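Local coordinates for protein putative hydrolase YdeN (Bacillus subtilis, PDB 1UXO) that is probably a serine hydrolase of the alpha/beta-hydrolase fold whose substrate is not established, at residues L97-K103 against D149-I154; L92-V98 against A128-I134; H20-L25 against L69-S73; W52-S57 against A78-F82. The protein carries 2 engineered substitutions. All blocks are in the same frame, centred on the assembly; numbering follows the deposited sequence.

Contact 1 (L97-K103 against D149-I154); sequences LVSGFAK and DLAQQI
Lys-103 NZ meets Asp-149 OD2 at 3.2 Å, a salt bridge seen in the conformer described; Asp-149 has a second, so its permanence is uncertain. It closes the outer edge of a contact in this alpha/beta-hydrolase fold, between the loop leaving strand 92-98 and helix 144-153. The extended lysine crosses the aspartate at about a right angle; NZ meets OD2 on its anti side, 25° out of the carboxylate plane, and has Phe-146 as a cation-pi partner. Deeper in, Leu-150 carries the packing. Its CG, anti to the backbone N (chi1 170°), sends the forked end at the loop: CD1 touches Ala-102 CB at 4.0 Å, and CD2 presses on Gly-100 C, 3.7 Å away. Leu-97 lies athwart Leu-150, its CD1 3.9 Å from Leu-150 CD2 and, tip to tip, 3.8 Å from Ile-154 CD1. A type II turn from Leu-97 to Gly-100 brings the loop round, and a CB at Gly-100 would clash with Leu-97 CB. Phe-101 CB points away from helix 144-153, and the side chain comes within about 4 Å of that of Ser-73, predicted to belong to the charge relay. Phe-101 N, 3.6 Å from Leu-150 CD2, is buried with no hydrogen-bond partner in the model.

Contact 2 (L92-V98 against A128-I134); sequences LGGIILV and AKHRAVI
Ile-95 clasps Ala-128 between parallel strands, its CG2 4.0 Å and its CG1 4.1 Å from the one methyl, Ala-128 CB. Strands 92-98 and 128-136 frame the beta-alpha-beta unit around helix 121-127, the axes of 94-98 and 131-134 lying 13° from parallel. On the face of Ile-95 the branched residue fills the hollow left by the alanine, while Ile-95 CG1 also leans on the aliphatic stem of Arg-131. On the other face Ile-96 CG2 slants across to Ile-134 CD1 at 3.8 Å, past the small Ala-132, where Tyr-186 of helix 177-188 comes in; that ring also stacks on His-130. A CB on Gly-94 would come too close to His-130 O. The ladder runs from Lys-129 N on Leu-92 O, 2.9 Å, to Ile-134 N on Leu-97 O, this last donor well above the carbonyl plane. Bent at chi3, Arg-131 turns its guanidinium edge to a carbonyl, Arg-131 NH1 lying 2.8 Å from Ala-128 O; NE and NH2 are held by Ile-154 O and Asp-155 O. A leucine in its place would probably leave three carbonyls without their shared donor. Oily side chains on a backbone ladder thus meet one cation tying carbonyls at the margin.

Contact 3 (H20-L25 against L69-S73); sequences HWFPWL and LVAHS
Phe-22 and His-72 make the nearest backbone approach, yet their CA atoms stay 9.4 Å apart, so side chains alone bridge the two segments. Trp-21 sits at the N-cap position of helix 22-31, while 69-73 is the end of strand 67-72 running into Ser-73, the predicted nucleophile, in a turn consistent with the nucleophile elbow of alpha/beta hydrolases. His-20, Trp-21 and His-72 form an aromatic cluster with His-72 as its hub and His-20 oblique to it. With CG anti to its backbone N (chi1 -176°), the His-72 ring swings toward the helix start, where the edge of Trp-21 meets its face in a T-shaped pair, the five-membered ring of Trp-21 at 74° to the imidazole with centroids 5.4 Å apart. Trp-21 CZ2 also touches His-72 CB at 3.8 Å, and Phe-22 brings its ring edge to that same CB, CE1 at 3.9 Å. Val-70 CG1 lies at the indole edge, 4.0 Å from Trp-21 CZ3, and meets Leu-25 CD2 tip to tip. With an alanine at Trp-21, Val-70 CG1 and the face of His-72 would probably lose the indole that covers them, leaving the imidazole held mainly by its NE2 bond to the carbonyl of His-166, the predicted catalytic histidine. Around the cluster, Phe-22 and Leu-25 rest on Ile-9 of strand 6-10, Trp-21 on Val-98 of strand 92-98, and Leu-25 and Val-70 on helix 177-188.

Contact 4 (W52-S57 against A78-F82); sequences WLDTLS and AILRF
Leu-56 CB sits over the face of the Phe-82 ring, 3.7 Å from its centroid and 14° off the normal, a CH-pi contact at the heart of this helix pair. The phenyl gets there because its CG is anti to the backbone N (chi1 -175°), which carries the ring from helix 75-84 across to helix 49-57. Leu-56 CD1 follows it back to the root of the ring, 4.0 Å from Phe-82 CB, and goes on to Ile-79 CG2. One turn earlier, Leu-53 CD2 lies on the opposing backbone, 3.4 Å from Ala-78 O and 3.6 Å from Phe-82 N, two atoms already joined by the helical hydrogen bond. Trp-52 offers the edge of its indole to the methyl of Ala-78, CE3 to CB at 3.9 Å. The axes of 52-57 and 78-82 cross at -65° with 9.8 Å between them. Helix 75-84 begins just after Ser-73, beyond strand 67-72, as in alpha/beta hydrolases, and helix 49-57, which precedes that strand, lies beside it. In the next shell, Trp-52 meets Phe-114 edge-to-face, and Ile-79 rests on Leu-69, Ala-71 and Leu-97 of the sheet. No hydrogen bond spans the two segments; dispersion and one aromatic face hold them, while Trp-52 NE1 (on Pro-42 O) and Arg-81 NH1 and NH2 (on Glu-84, Ser-118 O and Gly-117 O) find partners outside both.

From the N terminus, contact 3 opens at 20-25 and closes at 69-73, bringing the start of helix 22-31 to strand 67-72. Contact 4 opens within that loop, at 52-57, and closes beyond it at 78-82, so the two cross. Contacts 2 and 1 follow in series after contacts 3 and 4, and cross each other: 92-98 pairs with 128-134, then 97-103 with 149-154, sharing Leu-97 and Val-98. The halves meet in the sheet, where Val-98 N bonds to Ala-71 O, and at helix 75-84, where Ile-79 packs on Leu-97. Together they tie helices 22-31 and 144-153 to the sheet, strands 92-98 and 128-136 to each other, and helix 49-57 to helix 75-84.

Contact 1 (L97-K103 against D149-I154)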
loop_
_atom_site.group_PDB
_atom_site.type_symbol
_atom_site.label_atom_id
_atom_site.label_comp_id
_atom_site.label_asym_id
_atom_site.label_seq_id
_atom_site.Cartn_x
_atom_site.Cartn_y
_atom_site.Cartn_z
ATOM N N LEU A 97 -0.296 3.452 -2.597
ATOM C CA LEU A 97 -1.215 2.316 -2.654
ATOM C C LEU A 97 -1.211 1.763 -4.048
ATOM O O LEU A 97 -1.889 2.289 -4.935
ATOM C CB LEU A 97 -2.608 2.729 -2.215
ATOM C CG LEU A 97 -2.650 3.534 -0.914
ATOM C CD1 LEU A 97 -4.069 4.004 -0.578
ATOM C CD2 LEU A 97 -2.114 2.704 0.227
ATOM N N VAL A 98 -0.443 0.684 -4.241
ATOM C CA VAL A 98 -0.381 0.006 -5.538
ATOM C C VAL A 98 -1.544 -0.957 -5.706
ATOM O O VAL A 98 -1.706 -1.878 -4.912
ATOM C CB VAL A 98 0.959 -0.687 -5.760
ATOM C CG1 VAL A 98 1.078 -1.127 -7.183
ATOM C CG2 VAL A 98 2.091 0.291 -5.427
ATOM N N SER A 99 -2.375 -0.688 -6.706
ATOM C CA SER A 99 -3.629 -1.410 -6.939
ATOM C C SER A 99 -4.549 -1.317 -5.754
ATOM O O SER A 99 -5.201 -2.311 -5.393
ATOM C CB SER A 99 -3.345 -2.836 -7.287
ATOM O OG SER A 99 -2.405 -2.904 -8.306
ATOM N N GLY A 100 -4.580 -0.133 -5.130
ATOM C CA GLY A 100 -5.399 0.080 -3.947
ATOM C C GLY A 100 -6.897 0.059 -4.234
ATOM O O GLY A 100 -7.377 0.445 -5.336
ATOM N N PHE A 101 -7.653 -0.342 -3.232
ATOM C CA PHE A 101 -9.086 -0.385 -3.341
ATOM C C PHE A 101 -9.663 -0.280 -1.907
ATOM O O PHE A 101 -8.950 -0.563 -0.926
ATOM C CB PHE A 101 -9.575 -1.668 -4.043
ATOM C CG PHE A 101 -9.169 -2.937 -3.340
ATOM C CD1 PHE A 101 -10.064 -3.620 -2.521
ATOM C CD2 PHE A 101 -7.875 -3.433 -3.493
ATOM C CE1 PHE A 101 -9.680 -4.784 -1.867
ATOM C CE2 PHE A 101 -7.475 -4.608 -2.841
ATOM C CZ PHE A 101 -8.367 -5.281 -2.014
ATOM N N ALA A 102 -10.915 0.161 -1.805
ATOM C CA ALA A 102 -11.609 0.313 -0.501
ATOM C C ALA A 102 -13.075 -0.205 -0.542
ATOM O O ALA A 102 -13.940 0.276 0.225
ATOM C CB ALA A 102 -11.622 1.798 -0.096
ATOM N N LYS A 103 -13.365 -1.135 -1.459
ATOM C CA LYS A 103 -14.672 -1.808 -1.546
ATOM C C LYS A 103 -14.503 -3.229 -2.075
ATOM O O LYS A 103 -13.428 -3.605 -2.567
ATOM C CB LYS A 103 -15.638 -1.057 -2.427
ATOM C CG LYS A 103 -15.272 -0.981 -3.922
ATOM C CD LYS A 103 -16.012 0.170 -4.559
ATOM C CE LYS A 103 -15.715 0.314 -5.987
ATOM N NZ LYS A 103 -16.498 1.411 -6.638
ATOM N N ASP A 149 -11.376 5.705 -7.909
ATOM C CA ASP A 149 -12.404 6.056 -6.917
ATOM C C ASP A 149 -11.717 6.313 -5.599
ATOM O O ASP A 149 -11.934 7.349 -4.977
ATOM C CB ASP A 149 -13.356 4.873 -6.752
ATOM C CG ASP A 149 -14.587 5.124 -5.822
ATOM O OD1 ASP A 149 -14.869 6.282 -5.397
ATOM O OD2 ASP A 149 -15.295 4.153 -5.391
ATOM N N LEU A 150 -10.843 5.398 -5.178
ATOM C CA LEU A 150 -10.138 5.562 -3.916
ATOM C C LEU A 150 -9.234 6.812 -3.928
ATOM O O LEU A 150 -9.213 7.589 -2.936
ATOM C CB LEU A 150 -9.294 4.295 -3.630
ATOM C CG LEU A 150 -8.329 4.399 -2.470
ATOM C CD1 LEU A 150 -9.080 4.743 -1.184
ATOM C CD2 LEU A 150 -7.516 3.174 -2.278
ATOM N N ALA A 151 -8.491 7.019 -5.046
ATOM C CA ALA A 151 -7.668 8.201 -5.184
ATOM C C ALA A 151 -8.469 9.492 -4.981
ATOM O O ALA A 151 -8.034 10.441 -4.326
ATOM C CB ALA A 151 -6.905 8.203 -6.509
ATOM N N GLN A 152 -9.654 9.517 -5.516
ATOM C CA GLN A 152 -10.531 10.675 -5.277
ATOM C C GLN A 152 -10.965 10.807 -3.830
ATOM O O GLN A 152 -10.995 11.921 -3.265
ATOM C CB GLN A 152 -11.782 10.604 -6.152
ATOM C CG GLN A 152 -11.522 10.655 -7.624
ATOM C CD GLN A 152 -12.674 10.220 -8.485
ATOM O OE1 GLN A 152 -13.660 9.606 -7.999
ATOM N NE2 GLN A 152 -12.536 10.449 -9.787
ATOM N N GLN A 153 -11.360 9.709 -3.224
ATOM C CA GLN A 153 -11.847 9.717 -1.840
ATOM C C GLN A 153 -10.790 10.222 -0.838
ATOM O O GLN A 153 -11.117 10.885 0.164
ATOM C CB GLN A 153 -12.268 8.308 -1.463
ATOM C CG GLN A 153 -13.520 7.878 -2.170
ATOM C CD GLN A 153 -13.884 6.459 -1.892
ATOM O OE1 GLN A 153 -13.014 5.571 -1.878
ATOM N NE2 GLN A 153 -15.188 6.217 -1.639
ATOM N N ILE A 154 -9.527 9.880 -1.099
ATOM C CA ILE A 154 -8.429 10.268 -0.216
ATOM C C ILE A 154 -7.479 11.310 -0.815
ATOM O O ILE A 154 -6.385 11.460 -0.314
ATOM C CB ILE A 154 -7.620 9.042 0.353
ATOM C CG1 ILE A 154 -6.833 8.310 -0.754
ATOM C CG2 ILE A 154 -8.553 8.098 1.154
ATOM C CD1 ILE A 154 -5.737 7.384 -0.213
#

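Contact 2 (L92-V98 against A128-I134)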
loop_
_atom_site.group_PDB
_atom_site.type_symbol
_atom_site.label_atom_id
_atom_site.label_comp_id
_atom_site.label_asym_id
_atom_site.label_seq_id
_atom_site.Cartn_x
_atom_site.Cartn_y
_atom_site.Cartn_z
ATOM N N LEU A 92 2.244 10.781 9.072
ATOM C CA LEU A 92 3.317 10.059 8.414
ATOM C C LEU A 92 3.803 10.751 7.154
ATOM O O LEU A 92 3.127 11.596 6.574
ATOM C CB LEU A 92 2.811 8.633 8.066
ATOM C CG LEU A 92 2.315 7.776 9.221
ATOM C CD1 LEU A 92 2.170 6.368 8.783
ATOM C CD2 LEU A 92 3.181 7.874 10.489
ATOM N N GLY A 93 5.019 10.413 6.731
ATOM C CA GLY A 93 5.595 10.976 5.538
ATOM C C GLY A 93 4.721 10.754 4.311
ATOM O O GLY A 93 4.522 11.660 3.525
ATOM N N GLY A 94 4.183 9.538 4.165
ATOM C CA GLY A 94 3.321 9.269 3.039
ATOM C C GLY A 94 2.969 7.833 2.861
ATOM O O GLY A 94 3.507 6.942 3.544
ATOM N N ILE A 95 2.033 7.623 1.941
ATOM C CA ILE A 95 1.551 6.293 1.553
ATOM C C ILE A 95 1.440 6.199 0.035
ATOM O O ILE A 95 1.109 7.185 -0.682
ATOM C CB ILE A 95 0.177 5.958 2.196
ATOM C CG1 ILE A 95 -0.926 6.909 1.740
ATOM C CG2 ILE A 95 0.236 5.871 3.707
ATOM C CD1 ILE A 95 -2.301 6.559 2.353
ATOM N N ILE A 96 1.792 5.033 -0.478
ATOM C CA ILE A 96 1.600 4.722 -1.861
ATOM C C ILE A 96 0.833 3.413 -1.929
ATOM O O ILE A 96 1.262 2.404 -1.357
ATOM C CB ILE A 96 2.922 4.600 -2.580
ATOM C CG1 ILE A 96 3.704 5.911 -2.539
ATOM C CG2 ILE A 96 2.701 4.261 -4.019
ATOM C CD1 ILE A 96 5.112 5.808 -3.183
ATOM N N LEU A 97 -0.296 3.452 -2.597
ATOM C CA LEU A 97 -1.215 2.316 -2.654
ATOM C C LEU A 97 -1.211 1.763 -4.048
ATOM O O LEU A 97 -1.889 2.289 -4.935
ATOM C CB LEU A 97 -2.608 2.729 -2.215
ATOM C CG LEU A 97 -2.650 3.534 -0.914
ATOM C CD1 LEU A 97 -4.069 4.004 -0.578
ATOM C CD2 LEU A 97 -2.114 2.704 0.227
ATOM N N VAL A 98 -0.443 0.684 -4.241
ATOM C CA VAL A 98 -0.381 0.006 -5.538
ATOM C C VAL A 98 -1.544 -0.957 -5.706
ATOM O O VAL A 98 -1.706 -1.878 -4.912
ATOM C CB VAL A 98 0.959 -0.687 -5.760
ATOM C CG1 VAL A 98 1.078 -1.127 -7.183
ATOM C CG2 VAL A 98 2.091 0.291 -5.427
ATOM N N ALA A 128 -1.279 11.133 6.491
ATOM C CA ALA A 128 -0.223 10.910 5.496
ATOM C C ALA A 128 0.005 12.166 4.681
ATOM O O ALA A 128 -0.870 12.608 3.940
ATOM C CB ALA A 128 -0.544 9.732 4.638
ATOM N N LYS A 129 1.188 12.753 4.808
ATOM C CA LYS A 129 1.452 14.032 4.129
ATOM C C LYS A 129 1.381 13.946 2.608
ATOM O O LYS A 129 0.840 14.832 1.929
ATOM C CB LYS A 129 2.804 14.591 4.613
ATOM C CG LYS A 129 3.249 15.880 3.992
ATOM C CD LYS A 129 4.592 16.354 4.588
ATOM C CE LYS A 129 4.873 17.825 4.263
ATOM N NZ LYS A 129 6.369 18.148 4.227
ATOM N N HIS A 130 1.953 12.895 2.068
ATOM C CA HIS A 130 1.973 12.648 0.653
ATOM C C HIS A 130 1.213 11.366 0.351
ATOM O O HIS A 130 1.419 10.375 1.018
ATOM C CB HIS A 130 3.427 12.514 0.190
ATOM C CG HIS A 130 4.247 13.761 0.420
ATOM N ND1 HIS A 130 4.117 14.886 -0.354
ATOM C CD2 HIS A 130 5.214 14.031 1.331
ATOM C CE1 HIS A 130 4.949 15.826 0.097
ATOM N NE2 HIS A 130 5.644 15.326 1.108
ATOM N N ARG A 131 0.315 11.399 -0.618
ATOM C CA ARG A 131 -0.527 10.219 -0.935
ATOM C C ARG A 131 -0.614 9.982 -2.443
ATOM O O ARG A 131 -0.852 10.923 -3.194
ATOM C CB ARG A 131 -1.918 10.391 -0.347
ATOM C CG ARG A 131 -1.976 10.829 1.120
ATOM C CD ARG A 131 -3.395 11.220 1.644
ATOM N NE ARG A 131 -3.863 12.401 0.912
ATOM C CZ ARG A 131 -3.468 13.660 1.134
ATOM N NH1 ARG A 131 -2.582 13.942 2.101
ATOM N NH2 ARG A 131 -3.960 14.643 0.376
ATOM N N ALA A 132 -0.460 8.722 -2.840
ATOM C CA ALA A 132 -0.564 8.308 -4.228
ATOM C C ALA A 132 -1.135 6.918 -4.344
ATOM O O ALA A 132 -0.989 6.082 -3.420
ATOM C CB ALA A 132 0.799 8.354 -4.917
ATOM N N VAL A 133 -1.848 6.734 -5.442
ATOM C CA VAL A 133 -2.369 5.440 -5.916
ATOM C C VAL A 133 -1.781 5.142 -7.313
ATOM O O VAL A 133 -1.795 5.993 -8.237
ATOM C CB VAL A 133 -3.876 5.453 -6.001
ATOM C CG1 VAL A 133 -4.410 4.137 -6.576
ATOM C CG2 VAL A 133 -4.480 5.737 -4.656
ATOM N N ILE A 134 -1.199 3.959 -7.465
ATOM C CA ILE A 134 -0.662 3.518 -8.757
ATOM C C ILE A 134 -1.514 2.355 -9.191
ATOM O O ILE A 134 -1.700 1.400 -8.423
ATOM C CB ILE A 134 0.777 3.059 -8.583
ATOM C CG1 ILE A 134 1.595 4.238 -8.017
ATOM C CG2 ILE A 134 1.304 2.497 -9.890
ATOM C CD1 ILE A 134 3.052 3.984 -7.761
#

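Contact 3 (H20-L25 against L69-S73)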
loop_
_atom_site.group_PDB
_atom_site.type_symbol
_atom_site.label_atom_id
_atom_site.label_comp_id
_atom_site.label_asym_id
_atom_site.label_seq_id
_atom_site.Cartn_x
_atom_site.Cartn_y
_atom_site.Cartn_z
ATOM N N HIS A 20 6.952 -10.693 -6.172
ATOM C CA HIS A 20 6.682 -9.485 -6.961
ATOM C C HIS A 20 7.900 -8.541 -6.959
ATOM O O HIS A 20 9.063 -9.007 -7.090
ATOM C CB HIS A 20 5.312 -8.864 -6.513
ATOM C CG HIS A 20 4.228 -9.896 -6.403
ATOM N ND1 HIS A 20 4.128 -10.933 -7.290
ATOM C CD2 HIS A 20 3.233 -10.072 -5.506
ATOM C CE1 HIS A 20 3.137 -11.731 -6.928
ATOM N NE2 HIS A 20 2.568 -11.213 -5.855
ATOM N N TRP A 21 7.640 -7.270 -6.757
ATOM C CA TRP A 21 8.637 -6.192 -6.868
ATOM C C TRP A 21 9.203 -5.730 -5.504
ATOM O O TRP A 21 9.966 -4.755 -5.452
ATOM C CB TRP A 21 8.049 -5.013 -7.661
ATOM C CG TRP A 21 6.635 -4.749 -7.376
ATOM C CD1 TRP A 21 5.554 -5.321 -8.005
ATOM C CD2 TRP A 21 6.098 -3.908 -6.348
ATOM N NE1 TRP A 21 4.396 -4.887 -7.434
ATOM C CE2 TRP A 21 4.695 -4.023 -6.415
ATOM C CE3 TRP A 21 6.660 -3.076 -5.365
ATOM C CZ2 TRP A 21 3.841 -3.341 -5.548
ATOM C CZ3 TRP A 21 5.796 -2.380 -4.503
ATOM C CH2 TRP A 21 4.394 -2.534 -4.612
ATOM N N PHE A 22 8.849 -6.417 -4.412
ATOM C CA PHE A 22 9.211 -5.929 -3.074
ATOM C C PHE A 22 10.734 -6.016 -2.829
ATOM O O PHE A 22 11.337 -5.062 -2.347
ATOM C CB PHE A 22 8.373 -6.608 -1.900
ATOM C CG PHE A 22 6.900 -6.844 -2.232
ATOM C CD1 PHE A 22 6.104 -5.803 -2.782
ATOM C CD2 PHE A 22 6.293 -8.092 -2.054
ATOM C CE1 PHE A 22 4.759 -6.026 -3.089
ATOM C CE2 PHE A 22 4.955 -8.281 -2.353
ATOM C CZ PHE A 22 4.200 -7.256 -2.895
ATOM N N PRO A 23 11.356 -7.151 -3.122
ATOM C CA PRO A 23 12.811 -7.237 -2.968
ATOM C C PRO A 23 13.485 -6.213 -3.834
ATOM O O PRO A 23 14.359 -5.528 -3.292
ATOM C CB PRO A 23 13.167 -8.672 -3.402
ATOM C CG PRO A 23 11.886 -9.400 -3.284
ATOM C CD PRO A 23 10.744 -8.457 -3.498
ATOM N N TRP A 24 13.058 -6.057 -5.090
ATOM C CA TRP A 24 13.685 -5.013 -5.938
ATOM C C TRP A 24 13.596 -3.616 -5.279
ATOM O O TRP A 24 14.571 -2.840 -5.259
ATOM C CB TRP A 24 13.078 -4.980 -7.305
ATOM C CG TRP A 24 13.728 -3.942 -8.228
ATOM C CD1 TRP A 24 14.781 -4.149 -9.045
ATOM C CD2 TRP A 24 13.345 -2.591 -8.401
ATOM N NE1 TRP A 24 15.079 -3.004 -9.727
ATOM C CE2 TRP A 24 14.230 -2.019 -9.315
ATOM C CE3 TRP A 24 12.342 -1.784 -7.850
ATOM C CZ2 TRP A 24 14.129 -0.683 -9.723
ATOM C CZ3 TRP A 24 12.248 -0.436 -8.261
ATOM C CH2 TRP A 24 13.146 0.085 -9.162
ATOM N N LEU A 25 12.416 -3.282 -4.786
ATOM C CA LEU A 25 12.229 -1.936 -4.213
ATOM C C LEU A 25 13.096 -1.734 -2.964
ATOM O O LEU A 25 13.754 -0.697 -2.818
ATOM C CB LEU A 25 10.771 -1.706 -3.907
ATOM C CG LEU A 25 10.409 -0.386 -3.243
ATOM C CD1 LEU A 25 10.822 0.769 -4.106
ATOM C CD2 LEU A 25 8.913 -0.349 -3.116
ATOM N N LEU A 69 4.721 4.311 3.889
ATOM C CA LEU A 69 4.133 2.998 3.716
ATOM C C LEU A 69 3.781 2.776 2.239
ATOM O O LEU A 69 3.036 3.566 1.637
ATOM C CB LEU A 69 2.854 2.858 4.577
ATOM C CG LEU A 69 2.890 3.323 6.044
ATOM C CD1 LEU A 69 1.519 3.232 6.722
ATOM C CD2 LEU A 69 3.933 2.446 6.789
ATOM N N VAL A 70 4.286 1.693 1.682
ATOM C CA VAL A 70 4.013 1.282 0.319
ATOM C C VAL A 70 3.281 -0.046 0.430
ATOM O O VAL A 70 3.801 -0.998 0.993
ATOM C CB VAL A 70 5.309 1.097 -0.481
ATOM C CG1 VAL A 70 5.025 0.528 -1.915
ATOM C CG2 VAL A 70 6.066 2.415 -0.519
ATOM N N ALA A 71 2.101 -0.120 -0.135
ATOM C CA ALA A 71 1.286 -1.328 -0.033
ATOM C C ALA A 71 0.829 -1.782 -1.393
ATOM O O ALA A 71 0.689 -0.948 -2.304
ATOM C CB ALA A 71 0.088 -1.037 0.857
ATOM N N HIS A 72 0.584 -3.103 -1.510
ATOM C CA HIS A 72 0.085 -3.687 -2.707
ATOM C C HIS A 72 -1.224 -4.432 -2.455
ATOM O O HIS A 72 -1.354 -5.211 -1.491
ATOM C CB HIS A 72 1.115 -4.652 -3.325
ATOM C CG HIS A 72 0.678 -5.240 -4.651
ATOM N ND1 HIS A 72 0.772 -6.591 -4.918
ATOM C CD2 HIS A 72 0.204 -4.663 -5.790
ATOM C CE1 HIS A 72 0.337 -6.824 -6.151
ATOM N NE2 HIS A 72 -0.004 -5.679 -6.707
ATOM N N SER A 73 -2.201 -4.094 -3.278
ATOM C CA SER A 73 -3.482 -4.785 -3.345
ATOM C C SER A 73 -4.165 -4.835 -1.960
ATOM O O SER A 73 -4.426 -3.757 -1.360
ATOM C CB SER A 73 -3.266 -6.143 -4.044
ATOM O OG SER A 73 -4.519 -6.688 -4.465
#

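Contact 4 (W52-S57 against A78-F82)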
loop_
_atom_site.group_PDB
_atom_site.type_symbol
_atom_site.label_atom_id
_atom_site.label_comp_id
_atom_site.label_asym_id
_atom_site.label_seq_id
_atom_site.Cartn_x
_atom_site.Cartn_y
_atom_site.Cartn_z
ATOM N N TRP A 52 -4.076 -8.956 10.500
ATOM C CA TRP A 52 -3.194 -8.068 9.733
ATOM C C TRP A 52 -2.988 -6.746 10.554
ATOM O O TRP A 52 -1.827 -6.237 10.673
ATOM C CB TRP A 52 -3.747 -7.809 8.326
ATOM C CG TRP A 52 -3.485 -8.922 7.382
ATOM C CD1 TRP A 52 -3.494 -10.264 7.658
ATOM C CD2 TRP A 52 -3.132 -8.802 5.991
ATOM N NE1 TRP A 52 -3.176 -10.975 6.531
ATOM C CE2 TRP A 52 -2.954 -10.107 5.492
ATOM C CE3 TRP A 52 -2.956 -7.714 5.108
ATOM C CZ2 TRP A 52 -2.572 -10.377 4.167
ATOM C CZ3 TRP A 52 -2.565 -7.978 3.812
ATOM C CH2 TRP A 52 -2.378 -9.308 3.347
ATOM N N LEU A 53 -4.080 -6.179 11.090
ATOM C CA LEU A 53 -3.951 -4.990 11.943
ATOM C C LEU A 53 -3.086 -5.212 13.193
ATOM O O LEU A 53 -2.291 -4.344 13.552
ATOM C CB LEU A 53 -5.338 -4.461 12.347
ATOM C CG LEU A 53 -6.229 -3.950 11.195
ATOM C CD1 LEU A 53 -7.602 -3.469 11.760
ATOM C CD2 LEU A 53 -5.569 -2.890 10.383
ATOM N N ASP A 54 -3.237 -6.355 13.834
ATOM C CA ASP A 54 -2.383 -6.715 15.005
ATOM C C ASP A 54 -0.911 -6.803 14.611
ATOM O O ASP A 54 -0.065 -6.309 15.324
ATOM C CB ASP A 54 -2.802 -8.048 15.644
ATOM C CG ASP A 54 -4.097 -7.956 16.409
ATOM O OD1 ASP A 54 -4.542 -6.859 16.778
ATOM O OD2 ASP A 54 -4.762 -8.972 16.672
ATOM N N THR A 55 -0.592 -7.367 13.433
ATOM C CA THR A 55 0.783 -7.376 12.964
ATOM C C THR A 55 1.304 -5.975 12.697
ATOM O O THR A 55 2.422 -5.614 13.117
ATOM C CB THR A 55 0.907 -8.289 11.732
ATOM O OG1 THR A 55 0.533 -9.606 12.074
ATOM C CG2 THR A 55 2.304 -8.447 11.284
ATOM N N LEU A 56 0.518 -5.137 12.007
ATOM C CA LEU A 56 0.987 -3.792 11.796
ATOM C C LEU A 56 1.282 -3.063 13.132
ATOM O O LEU A 56 2.206 -2.257 13.232
ATOM C CB LEU A 56 -0.035 -2.996 10.962
ATOM C CG LEU A 56 -0.187 -3.494 9.505
ATOM C CD1 LEU A 56 -1.519 -3.054 8.871
ATOM C CD2 LEU A 56 1.042 -3.084 8.640
ATOM N N SER A 57 0.466 -3.334 14.144
ATOM C CA SER A 57 0.580 -2.665 15.423
ATOM C C SER A 57 1.910 -3.005 16.128
ATOM O O SER A 57 2.368 -2.216 16.948
ATOM C CB SER A 57 -0.666 -2.941 16.281
ATOM O OG SER A 57 -0.375 -4.092 17.053
ATOM N N ALA A 78 -5.933 -2.662 4.292
ATOM C CA ALA A 78 -5.405 -2.934 5.591
ATOM C C ALA A 78 -4.711 -1.737 6.235
ATOM O O ALA A 78 -5.030 -1.365 7.364
ATOM C CB ALA A 78 -4.453 -4.132 5.546
ATOM N N ILE A 79 -3.835 -1.091 5.503
ATOM C CA ILE A 79 -3.148 0.059 6.101
ATOM C C ILE A 79 -4.142 1.249 6.236
ATOM O O ILE A 79 -3.992 2.048 7.137
ATOM C CB ILE A 79 -1.847 0.453 5.351
ATOM C CG1 ILE A 79 -2.075 0.851 3.939
ATOM C CG2 ILE A 79 -0.707 -0.602 5.533
ATOM C CD1 ILE A 79 -0.746 1.645 3.387
ATOM N N LEU A 80 -5.170 1.339 5.378
ATOM C CA LEU A 80 -6.195 2.390 5.534
ATOM C C LEU A 80 -6.962 2.207 6.865
ATOM O O LEU A 80 -7.190 3.178 7.637
ATOM C CB LEU A 80 -7.186 2.439 4.338
ATOM C CG LEU A 80 -6.588 2.845 2.991
ATOM C CD1 LEU A 80 -7.615 2.725 1.906
ATOM C CD2 LEU A 80 -5.969 4.209 3.040
ATOM N N ARG A 81 -7.350 0.975 7.154
ATOM C CA ARG A 81 -7.992 0.693 8.426
ATOM C C ARG A 81 -7.064 0.960 9.594
ATOM O O ARG A 81 -7.500 1.436 10.643
ATOM C CB ARG A 81 -8.506 -0.704 8.474
ATOM C CG ARG A 81 -9.650 -0.953 7.571
ATOM C CD ARG A 81 -10.930 -0.224 8.095
ATOM N NE ARG A 81 -12.022 -0.504 7.217
ATOM C CZ ARG A 81 -13.090 0.239 7.061
ATOM N NH1 ARG A 81 -13.288 1.349 7.783
ATOM N NH2 ARG A 81 -13.967 -0.177 6.158
ATOM N N PHE A 82 -5.792 0.600 9.443
ATOM C CA PHE A 82 -4.778 0.873 10.459
ATOM C C PHE A 82 -4.670 2.347 10.760
ATOM O O PHE A 82 -4.664 2.765 11.940
ATOM C CB PHE A 82 -3.456 0.276 9.975
ATOM C CG PHE A 82 -2.358 0.355 10.931
ATOM C CD1 PHE A 82 -2.402 -0.317 12.136
ATOM C CD2 PHE A 82 -1.207 1.098 10.599
ATOM C CE1 PHE A 82 -1.300 -0.223 13.031
ATOM C CE2 PHE A 82 -0.102 1.165 11.481
ATOM C CZ PHE A 82 -0.176 0.503 12.695
#